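Local coordinates for protein Abbfa_003403 (Acinetobacter baumannii, PDB 4ZXH) that is a four-domain nonribosomal peptide synthetase that probably activates, loads and condenses an amino acid and then releases the product through its thioesterase domain, at residues Thr746-Ala749 with Glu750-Gly754; His689-Pro692 with Arg693-Gln697; Asn572-Asp576 with Ala577-Val581; Ile582-Thr586 with Glu587-Gly591. All coordinates share one frame; numbering follows the deposited sequence.

All four interactions are local contacts within the adenylation region, each between neighbouring parts of one continuous chain. Interactions 1 and 2 adjoin the large mixed sheet: 746-754 is a crossover helix beside it, and 689-697 leads off one of its strands. Interactions 3 and 4 follow each other along the chain, through strand 581-584 of a smaller parallel sheet, and touch, with Ile574 CD1 3.8 Å from Ile582 CD1. Interaction 1 is regular helix with leucine packing on its buried side. Interaction 2 is a surface turn with one sound and one weak backbone bond. Interaction 3 is a helix end whose carbonyls meet distant side chains. Interaction 4 is a partly buried 3-10 turn with polar side chains.

Interaction 1. Residues Thr746-Ala749 with Glu750-Gly754; sequences TILA and EKLLG
Thr746 and Glu750 open a run of four backbone hydrogen bonds along helix 746-753. This helix joins strands 735-740 and 756-763 in a beta-alpha-beta unit of the adenylation domain. Glu750 N gives to Thr746 O at 3.0 Å, and Leu753 N gives to Ala749 O at 2.9 Å. In both cases the donor lies nearly along the C=O axis. Leu752 N binds Leu748 O at 2.9 Å. The bond from Lys751 N to Ile747 O is longer, at 3.3 Å, but nearly straight at the hydrogen (171°). The donors of these last two bonds are tilted about 23° from the carbonyl planes. The spacing throughout is four residues, as in a regular alpha helix.

The side chains follow the same spacing. Leu748 and Leu752 form the apolar side, and their chains cross at a slant, Leu748 CD1 meeting Leu752 CG at 4.0 Å. Leu748 has CG anti to its own N (chi1 175°), which carries the branch along the helix to its partner. Beyond this pair lies helix 718-725: Leu748 packs on Pro718 and Leu725, and Leu752 on Trp721. Ala749 packs on Ile783.

On another side, Ile747 and Lys751 run side by side and point the same way. Lys751 is extended until its last torsion, and its methylene atoms do the touching. CG passes 3.5 Å from Ile747 O. Ile747 also meets Asn885 of helix 880-888. The outermost touch of this pair is Ile747 CG2 against Lys751 CE, at 4.1 Å.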
loop_
_atom_site.group_PDB
_atom_site.type_symbol
_atom_site.label_atom_id
_atom_site.label_comp_id
_atom_site.label_asym_id
_atom_site.label_seq_id
_atom_site.Cartn_x
_atom_site.Cartn_y
_atom_site.Cartn_z
ATOM N N THR A 746 -16.924 -4.101 -1.779
ATOM C CA THR A 746 -17.086 -4.207 -3.223
ATOM C C THR A 746 -17.158 -5.661 -3.702
ATOM O O THR A 746 -17.935 -5.979 -4.606
ATOM C CB THR A 746 -15.949 -3.474 -3.948
ATOM O OG1 THR A 746 -14.712 -3.875 -3.369
ATOM C CG2 THR A 746 -16.083 -1.969 -3.757
ATOM N N ILE A 747 -16.372 -6.544 -3.087
ATOM C CA ILE A 747 -16.368 -7.951 -3.489
ATOM C C ILE A 747 -17.743 -8.601 -3.314
ATOM O O ILE A 747 -18.226 -9.284 -4.216
ATOM C CB ILE A 747 -15.339 -8.790 -2.697
ATOM C CG1 ILE A 747 -13.965 -8.107 -2.663
ATOM C CG2 ILE A 747 -15.250 -10.210 -3.281
ATOM C CD1 ILE A 747 -13.249 -8.058 -3.992
ATOM N N LEU A 748 -18.371 -8.401 -2.157
ATOM C CA LEU A 748 -19.697 -8.977 -1.929
ATOM C C LEU A 748 -20.705 -8.356 -2.879
ATOM O O LEU A 748 -21.643 -9.008 -3.334
ATOM C CB LEU A 748 -20.149 -8.778 -0.485
ATOM C CG LEU A 748 -21.576 -9.246 -0.172
ATOM C CD1 LEU A 748 -21.768 -10.714 -0.513
ATOM C CD2 LEU A 748 -21.938 -8.983 1.279
ATOM N N ALA A 749 -20.488 -7.088 -3.186
ATOM C CA ALA A 749 -21.384 -6.357 -4.058
ATOM C C ALA A 749 -21.394 -6.963 -5.451
ATOM O O ALA A 749 -22.464 -7.197 -6.008
ATOM C CB ALA A 749 -20.990 -4.888 -4.116
ATOM N N GLU A 750 -20.220 -7.223 -6.027
ATOM C CA GLU A 750 -20.212 -7.754 -7.387
ATOM C C GLU A 750 -20.834 -9.133 -7.429
ATOM O O GLU A 750 -21.587 -9.435 -8.349
ATOM C CB GLU A 750 -18.812 -7.805 -7.988
ATOM C CG GLU A 750 -18.591 -6.698 -9.020
ATOM C CD GLU A 750 -19.304 -6.943 -10.354
ATOM O OE1 GLU A 750 -19.211 -8.067 -10.889
ATOM O OE2 GLU A 750 -19.979 -6.009 -10.856
ATOM N N LYS A 751 -20.524 -9.961 -6.435
ATOM C CA LYS A 751 -21.108 -11.297 -6.352
ATOM C C LYS A 751 -22.630 -11.212 -6.287
ATOM O O LYS A 751 -23.325 -11.954 -6.970
ATOM C CB LYS A 751 -20.578 -12.052 -5.132
ATOM C CG LYS A 751 -19.135 -12.554 -5.218
ATOM C CD LYS A 751 -18.735 -13.125 -3.854
ATOM C CE LYS A 751 -17.341 -13.720 -3.846
ATOM N NZ LYS A 751 -17.334 -14.998 -4.580
ATOM N N LEU A 752 -23.148 -10.302 -5.470
ATOM C CA LEU A 752 -24.596 -10.139 -5.342
ATOM C C LEU A 752 -25.245 -9.616 -6.628
ATOM O O LEU A 752 -26.280 -10.120 -7.058
ATOM C CB LEU A 752 -24.932 -9.201 -4.181
ATOM C CG LEU A 752 -24.900 -9.795 -2.773
ATOM C CD1 LEU A 752 -25.394 -8.772 -1.793
ATOM C CD2 LEU A 752 -25.738 -11.059 -2.675
ATOM N N LEU A 753 -24.632 -8.605 -7.240
ATOM C CA LEU A 753 -25.195 -7.969 -8.429
ATOM C C LEU A 753 -25.493 -8.949 -9.560
ATOM O O LEU A 753 -26.431 -8.747 -10.332
ATOM C CB LEU A 753 -24.260 -6.876 -8.928
ATOM C CG LEU A 753 -24.446 -5.576 -8.158
ATOM C CD1 LEU A 753 -23.457 -4.498 -8.611
ATOM C CD2 LEU A 753 -25.881 -5.119 -8.337
ATOM N N GLY A 754 -24.709 -10.018 -9.640
ATOM C CA GLY A 754 -24.924 -11.043 -10.643
ATOM C C GLY A 754 -25.846 -12.164 -10.202
ATOM O O GLY A 754 -26.142 -13.068 -10.984
#

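Interaction 2. Residues His689-Pro692 with Arg693-Gln697; sequences HVCP and REVSQ
Arg693 abuts Pro692 through its CB and carries the flat guanidinium group of this turn. Gln697 OE1 sits over the centre of one guanidinium face, 3.7 Å above the plane. Arg693 reaches this position with an extended chain from CG to NE. The motif is a strand-to-helix turn: strand 687-690 of the adenylation domain's mixed sheet ends, and a short, weakly bonded helix, about 693-696, begins. Pro692 O starts this helix by accepting two backbone N-H groups. Val695 N binds it at 3.1 Å, from well above the carbonyl plane (60°). Ser696 N gives a weaker bond to the same oxygen, at 3.3 Å.

A side chain adds to this backbone frame. Ser696 OG donates to Arg693 O at 3.1 Å. Its chi1 of 58° sets OG between its own N and carbonyl carbon, turned back toward the preceding turn.

The apolar contacts centre on Val695. Its CG2 lies beside the Pro692 ring, with CB, CG and CD all at similar range, and the two side chains point the same way. Its CB and CG1 meet Cys691 SG instead. Val695 thus packs the start of the helix against the residues just after the strand, and it also packs on Gln701 and Tyr705 of helix 699-709. Cys691 is buried against Leu664 of strand 662-665, and its carbonyl takes a hydrogen bond from Arg540. Cys691 SG stands 3.9 Å from Val695 CB and 4.0 Å from Ser696 CB.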
loop_
_atom_site.group_PDB
_atom_site.type_symbol
_atom_site.label_atom_id
_atom_site.label_comp_id
_atom_site.label_asym_id
_atom_site.label_seq_id
_atom_site.Cartn_x
_atom_site.Cartn_y
_atom_site.Cartn_z
ATOM N N HIS A 689 -43.138 -15.250 4.644
ATOM C CA HIS A 689 -42.608 -16.566 4.967
ATOM C C HIS A 689 -41.733 -16.456 6.214
ATOM O O HIS A 689 -40.617 -15.924 6.162
ATOM C CB HIS A 689 -41.818 -17.135 3.791
ATOM C CG HIS A 689 -42.650 -17.346 2.566
ATOM N ND1 HIS A 689 -43.135 -18.582 2.198
ATOM C CD2 HIS A 689 -43.108 -16.471 1.641
ATOM C CE1 HIS A 689 -43.849 -18.461 1.093
ATOM N NE2 HIS A 689 -43.851 -17.189 0.736
ATOM N N VAL A 690 -42.251 -16.926 7.345
ATOM C CA VAL A 690 -41.455 -16.932 8.564
ATOM C C VAL A 690 -40.480 -18.105 8.522
ATOM O O VAL A 690 -40.869 -19.269 8.624
ATOM C CB VAL A 690 -42.324 -17.006 9.824
ATOM C CG1 VAL A 690 -41.451 -16.979 11.051
ATOM C CG2 VAL A 690 -43.289 -15.849 9.857
ATOM N N CYS A 691 -39.204 -17.779 8.350
ATOM C CA CYS A 691 -38.170 -18.786 8.161
ATOM C C CYS A 691 -37.677 -19.360 9.481
ATOM O O CYS A 691 -37.176 -18.622 10.332
ATOM C CB CYS A 691 -36.991 -18.191 7.394
ATOM S SG CYS A 691 -35.740 -19.407 6.985
ATOM N N PRO A 692 -37.799 -20.685 9.649
ATOM C CA PRO A 692 -37.304 -21.313 10.878
ATOM C C PRO A 692 -35.823 -21.021 11.047
ATOM O O PRO A 692 -35.088 -20.839 10.075
ATOM C CB PRO A 692 -37.556 -22.806 10.656
ATOM C CG PRO A 692 -38.519 -22.875 9.521
ATOM C CD PRO A 692 -38.264 -21.679 8.670
ATOM N N ARG A 693 -35.392 -20.959 12.289
ATOM C CA ARG A 693 -34.066 -20.477 12.581
ATOM C C ARG A 693 -33.023 -21.460 12.094
ATOM O O ARG A 693 -31.961 -21.058 11.623
ATOM C CB ARG A 693 -33.936 -20.225 14.073
ATOM C CG ARG A 693 -32.602 -19.752 14.494
ATOM C CD ARG A 693 -32.599 -19.557 15.979
ATOM N NE ARG A 693 -31.269 -19.207 16.464
ATOM C CZ ARG A 693 -30.411 -20.086 16.970
ATOM N NH1 ARG A 693 -30.751 -21.371 17.057
ATOM N NH2 ARG A 693 -29.216 -19.676 17.387
ATOM N N GLU A 694 -33.330 -22.750 12.177
ATOM C CA GLU A 694 -32.365 -23.761 11.746
ATOM C C GLU A 694 -32.112 -23.691 10.245
ATOM O O GLU A 694 -31.045 -24.066 9.777
ATOM C CB GLU A 694 -32.825 -25.170 12.137
ATOM C CG GLU A 694 -32.487 -25.548 13.581
ATOM C CD GLU A 694 -33.250 -26.769 14.086
ATOM O OE1 GLU A 694 -34.052 -27.344 13.316
ATOM O OE2 GLU A 694 -33.043 -27.155 15.259
ATOM N N VAL A 695 -33.086 -23.199 9.491
ATOM C CA VAL A 695 -32.953 -23.122 8.044
ATOM C C VAL A 695 -32.079 -21.926 7.644
ATOM O O VAL A 695 -31.280 -22.019 6.708
ATOM C CB VAL A 695 -34.344 -23.029 7.360
ATOM C CG1 VAL A 695 -34.217 -22.893 5.861
ATOM C CG2 VAL A 695 -35.174 -24.236 7.691
ATOM N N SER A 696 -32.210 -20.811 8.364
ATOM C CA SER A 696 -31.499 -19.576 8.004
ATOM C C SER A 696 -30.040 -19.559 8.446
ATOM O O SER A 696 -29.305 -18.620 8.138
ATOM C CB SER A 696 -32.216 -18.356 8.590
ATOM O OG SER A 696 -32.330 -18.449 9.998
ATOM N N GLN A 697 -29.618 -20.590 9.169
ATOM C CA GLN A 697 -28.238 -20.675 9.622
ATOM C C GLN A 697 -27.493 -21.805 8.917
ATOM O O GLN A 697 -26.360 -22.139 9.263
ATOM C CB GLN A 697 -28.195 -20.862 11.131
ATOM C CG GLN A 697 -28.760 -19.674 11.877
ATOM C CD GLN A 697 -28.626 -19.818 13.372
ATOM O OE1 GLN A 697 -28.372 -20.919 13.876
ATOM N NE2 GLN A 697 -28.805 -18.709 14.100
#

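Interaction 3. Residues Asn572-Asp576 with Ala577-Val581; sequences NIIED and AEPKV
Ile573 and Ala577 share one of two backbone hydrogen bonds that close the C-terminal end of helix 567-577. In this part of the adenylation domain the helix is ended by a residue with positive phi followed by proline. Ala577 N gives to Ile573 O at 2.9 Å. Glu578 N gives to Ile574 O at 3.0 Å, with a more bent N-H...O angle of 136°. Glu578 then leaves the helix with positive phi (46°). Pro579 follows and has no N-H to offer, so no further helical bond can form there, and the chain goes on to strand 581-584 of the small parallel sheet.

One apolar contact joins the last turn to the proline. Ile574 CG2 meets Pro579 CD at 4.2 Å, and the two side chains cross at about a right angle. CG2 of Ile574 is the branch anti to its own N.

Other side-chain carbons lie against carbonyl oxygens. Pro579 CD sits by Ile574 O, the same carbonyl that Glu578 N binds. The CB of Ala577 rests on Ile573 O and also packs on Tyr626 and Val559. On the exposed side, Glu578 CG lies 3.5 Å from Glu575 O.

The polar groups at the helix end find partners elsewhere in the chain. Asp576 OD2 is hydrogen-bonded to Tyr626 OH, and Asp576 O to Trp824 NE1. Arg533 binds the carbonyls of Ala577 and Glu578.

Carbonyls at a helix end have no further turn to bind them, and here side-chain donors take that place. Asp576 lies in the last turn, near the negative end of the helix, which would tend to disfavour its charge. The Tyr626 bond and a long, weak ion pair with Arg826 probably offset this.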
loop_
_atom_site.group_PDB
_atom_site.type_symbol
_atom_site.label_atom_id
_atom_site.label_comp_id
_atom_site.label_asym_id
_atom_site.label_seq_id
_atom_site.Cartn_x
_atom_site.Cartn_y
_atom_site.Cartn_z
ATOM N N ASN A 572 -30.543 -9.603 32.111
ATOM C CA ASN A 572 -30.214 -8.172 32.125
ATOM C C ASN A 572 -31.286 -7.305 31.448
ATOM O O ASN A 572 -31.582 -6.195 31.909
ATOM C CB ASN A 572 -28.861 -7.912 31.453
ATOM C CG ASN A 572 -27.683 -8.348 32.311
ATOM O OD1 ASN A 572 -27.830 -8.622 33.511
ATOM N ND2 ASN A 572 -26.500 -8.391 31.703
ATOM N N ILE A 573 -31.865 -7.807 30.359
ATOM C CA ILE A 573 -32.953 -7.104 29.706
ATOM C C ILE A 573 -34.205 -7.066 30.601
ATOM O O ILE A 573 -34.827 -6.006 30.763
ATOM C CB ILE A 573 -33.301 -7.741 28.356
ATOM C CG1 ILE A 573 -32.081 -7.725 27.438
ATOM C CG2 ILE A 573 -34.473 -7.015 27.691
ATOM C CD1 ILE A 573 -32.387 -8.172 26.014
ATOM N N ILE A 574 -34.560 -8.214 31.182
ATOM C CA ILE A 574 -35.737 -8.301 32.044
ATOM C C ILE A 574 -35.661 -7.245 33.124
ATOM O O ILE A 574 -36.622 -6.523 33.352
ATOM C CB ILE A 574 -35.875 -9.671 32.754
ATOM C CG1 ILE A 574 -35.901 -10.852 31.769
ATOM C CG2 ILE A 574 -37.105 -9.674 33.641
ATOM C CD1 ILE A 574 -37.021 -10.819 30.824
ATOM N N GLU A 575 -34.490 -7.155 33.761
ATOM C CA GLU A 575 -34.286 -6.315 34.933
ATOM C C GLU A 575 -34.379 -4.817 34.627
ATOM O O GLU A 575 -34.924 -4.039 35.421
ATOM C CB GLU A 575 -32.932 -6.628 35.563
ATOM C CG GLU A 575 -32.697 -5.884 36.870
ATOM C CD GLU A 575 -31.475 -6.375 37.626
ATOM O OE1 GLU A 575 -30.618 -7.052 37.014
ATOM O OE2 GLU A 575 -31.385 -6.100 38.845
ATOM N N ASP A 576 -33.834 -4.418 33.482
ATOM C CA ASP A 576 -33.844 -3.021 33.070
ATOM C C ASP A 576 -35.228 -2.608 32.549
ATOM O O ASP A 576 -35.704 -1.500 32.829
ATOM C CB ASP A 576 -32.768 -2.790 32.001
ATOM C CG ASP A 576 -32.698 -1.340 31.514
ATOM O OD1 ASP A 576 -32.135 -0.469 32.223
ATOM O OD2 ASP A 576 -33.195 -1.076 30.399
ATOM N N ALA A 577 -35.871 -3.508 31.805
ATOM C CA ALA A 577 -37.127 -3.191 31.126
ATOM C C ALA A 577 -38.338 -3.286 32.050
ATOM O O ALA A 577 -39.378 -2.694 31.765
ATOM C CB ALA A 577 -37.320 -4.105 29.906
ATOM N N GLU A 578 -38.198 -4.016 33.154
ATOM C CA GLU A 578 -39.270 -4.174 34.139
ATOM C C GLU A 578 -40.628 -4.478 33.507
ATOM O O GLU A 578 -41.593 -3.775 33.770
ATOM C CB GLU A 578 -39.371 -2.918 35.001
ATOM C CG GLU A 578 -38.076 -2.612 35.739
ATOM C CD GLU A 578 -38.071 -1.261 36.439
ATOM O OE1 GLU A 578 -38.879 -0.380 36.071
ATOM O OE2 GLU A 578 -37.246 -1.084 37.361
ATOM N N PRO A 579 -40.707 -5.537 32.683
ATOM C CA PRO A 579 -41.938 -5.814 31.931
ATOM C C PRO A 579 -43.086 -6.330 32.795
ATOM O O PRO A 579 -42.870 -6.986 33.826
ATOM C CB PRO A 579 -41.500 -6.884 30.926
ATOM C CG PRO A 579 -40.377 -7.597 31.607
ATOM C CD PRO A 579 -39.722 -6.628 32.555
ATOM N N LYS A 580 -44.304 -6.025 32.365
ATOM C CA LYS A 580 -45.507 -6.430 33.083
ATOM C C LYS A 580 -45.642 -7.936 33.078
ATOM O O LYS A 580 -46.044 -8.532 34.066
ATOM C CB LYS A 580 -46.747 -5.806 32.443
ATOM C CG LYS A 580 -48.052 -6.119 33.140
ATOM C CD LYS A 580 -48.126 -5.406 34.470
ATOM C CE LYS A 580 -49.568 -5.124 34.902
ATOM N NZ LYS A 580 -50.099 -3.870 34.274
ATOM N N VAL A 581 -45.311 -8.533 31.937
ATOM C CA VAL A 581 -45.512 -9.950 31.703
ATOM C C VAL A 581 -44.519 -10.396 30.641
ATOM O O VAL A 581 -43.987 -9.563 29.906
ATOM C CB VAL A 581 -46.974 -10.254 31.254
ATOM C CG1 VAL A 581 -47.162 -9.963 29.776
ATOM C CG2 VAL A 581 -47.338 -11.689 31.534
#

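Interaction 4. Residues Ile582-Thr586 with Glu587-Gly591; sequences ILTQT and ELMDG
Thr586 meets Met589 through its backbone, while its hydroxyl is gripped by two outside groups: OG1 is hydrogen-bonded to both Asn602 ND2 and Asp600 OD2. Two successive backbone bonds give the chain its 3-10 form. Leu588 N binds Gln585 O at 3.0 Å, and Met589 N binds Thr586 O weakly at 3.3 Å. A type I beta turn, Leu588 to Gly591, follows.

The side chains fold back over this frame. Leu588 runs beside Gln585, its CD1 3.6 Å from Gln585 CG. Glu587 is bent at chi2 (85°), which brings OE1 back to 3.6 Å from the same CG. Gln585 OE1 is held elsewhere, by Asp539 N. Thr584 lies on another side of the turn. Its OG1 is 3.4 Å from Leu588 CB and is bonded to Met537 O, while CG2 meets Met589 SD at 3.5 Å.

The turn leaves strand 581-584, which lies between strands 533-537 and 598-600 in a parallel sheet of the adenylation domain. Its polar side chains tie it to the ends of both neighbours. Helix 567-577 precedes this strand, joined to it by a short loop.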
loop_
_atom_site.group_PDB
_atom_site.type_symbol
_atom_site.label_atom_id
_atom_site.label_comp_id
_atom_site.label_asym_id
_atom_site.label_seq_id
_atom_site.Cartn_x
_atom_site.Cartn_y
_atom_site.Cartn_z
ATOM N N ILE A 582 -44.248 -11.696 30.576
ATOM C CA ILE A 582 -43.461 -12.276 29.476
ATOM C C ILE A 582 -44.360 -13.219 28.683
ATOM O O ILE A 582 -44.852 -14.214 29.228
ATOM C CB ILE A 582 -42.224 -13.053 29.989
ATOM C CG1 ILE A 582 -41.201 -12.103 30.628
ATOM C CG2 ILE A 582 -41.593 -13.860 28.868
ATOM C CD1 ILE A 582 -40.155 -12.824 31.456
ATOM N N LEU A 583 -44.615 -12.882 27.419
ATOM C CA LEU A 583 -45.482 -13.705 26.577
ATOM C C LEU A 583 -44.592 -14.688 25.851
ATOM O O LEU A 583 -43.737 -14.295 25.064
ATOM C CB LEU A 583 -46.292 -12.849 25.590
ATOM C CG LEU A 583 -47.248 -13.540 24.600
ATOM C CD1 LEU A 583 -48.506 -14.120 25.247
ATOM C CD2 LEU A 583 -47.609 -12.588 23.465
ATOM N N THR A 584 -44.783 -15.967 26.138
ATOM C CA THR A 584 -43.899 -17.014 25.636
ATOM C C THR A 584 -44.734 -18.203 25.162
ATOM O O THR A 584 -45.951 -18.112 25.101
ATOM C CB THR A 584 -42.915 -17.442 26.724
ATOM O OG1 THR A 584 -42.117 -18.534 26.259
ATOM C CG2 THR A 584 -43.674 -17.861 27.979
ATOM N N GLN A 585 -44.108 -19.319 24.813
ATOM C CA GLN A 585 -44.897 -20.462 24.358
ATOM C C GLN A 585 -44.726 -21.624 25.319
ATOM O O GLN A 585 -43.818 -21.607 26.147
ATOM C CB GLN A 585 -44.527 -20.867 22.918
ATOM C CG GLN A 585 -43.055 -21.127 22.656
ATOM C CD GLN A 585 -42.716 -21.153 21.171
ATOM O OE1 GLN A 585 -42.854 -20.144 20.466
ATOM N NE2 GLN A 585 -42.281 -22.316 20.685
ATOM N N THR A 586 -45.602 -22.624 25.201
ATOM C CA THR A 586 -45.691 -23.740 26.153
ATOM C C THR A 586 -44.351 -24.343 26.564
ATOM O O THR A 586 -44.037 -24.403 27.754
ATOM C CB THR A 586 -46.553 -24.870 25.580
ATOM O OG1 THR A 586 -47.768 -24.322 25.052
ATOM C CG2 THR A 586 -46.861 -25.907 26.654
ATOM N N GLU A 587 -43.569 -24.777 25.574
ATOM C CA GLU A 587 -42.271 -25.427 25.801
ATOM C C GLU A 587 -41.295 -24.636 26.686
ATOM O O GLU A 587 -40.411 -25.221 27.315
ATOM C CB GLU A 587 -41.579 -25.704 24.467
ATOM C CG GLU A 587 -42.362 -26.540 23.463
ATOM C CD GLU A 587 -43.334 -25.728 22.607
ATOM O OE1 GLU A 587 -43.801 -24.658 23.056
ATOM O OE2 GLU A 587 -43.606 -26.159 21.461
ATOM N N LEU A 588 -41.451 -23.313 26.732
ATOM C CA LEU A 588 -40.437 -22.446 27.334
ATOM C C LEU A 588 -40.812 -21.865 28.701
ATOM O O LEU A 588 -40.058 -21.063 29.256
ATOM C CB LEU A 588 -40.123 -21.297 26.365
ATOM C CG LEU A 588 -39.785 -21.744 24.941
ATOM C CD1 LEU A 588 -39.777 -20.576 23.947
ATOM C CD2 LEU A 588 -38.448 -22.483 24.906
ATOM N N MET A 589 -41.963 -22.270 29.240
ATOM C CA MET A 589 -42.552 -21.618 30.424
ATOM C C MET A 589 -41.654 -21.658 31.665
ATOM O O MET A 589 -41.697 -20.752 32.499
ATOM C CB MET A 589 -43.914 -22.243 30.751
ATOM C CG MET A 589 -45.024 -21.857 29.783
ATOM S SD MET A 589 -45.572 -20.130 29.929
ATOM C CE MET A 589 -46.681 -20.250 31.330
ATOM N N ASP A 590 -40.834 -22.696 31.780
ATOM C CA ASP A 590 -39.944 -22.848 32.925
ATOM C C ASP A 590 -38.492 -22.525 32.561
ATOM O O ASP A 590 -37.583 -22.686 33.379
ATOM C CB ASP A 590 -40.048 -24.269 33.462
ATOM C CG ASP A 590 -39.673 -25.296 32.421
ATOM O OD1 ASP A 590 -40.036 -25.093 31.241
ATOM O OD2 ASP A 590 -39.017 -26.298 32.776
ATOM N N GLY A 591 -38.290 -22.065 31.330
ATOM C CA GLY A 591 -36.961 -21.821 30.797
ATOM C C GLY A 591 -36.080 -20.907 31.631
ATOM O O GLY A 591 -34.939 -21.255 31.953
#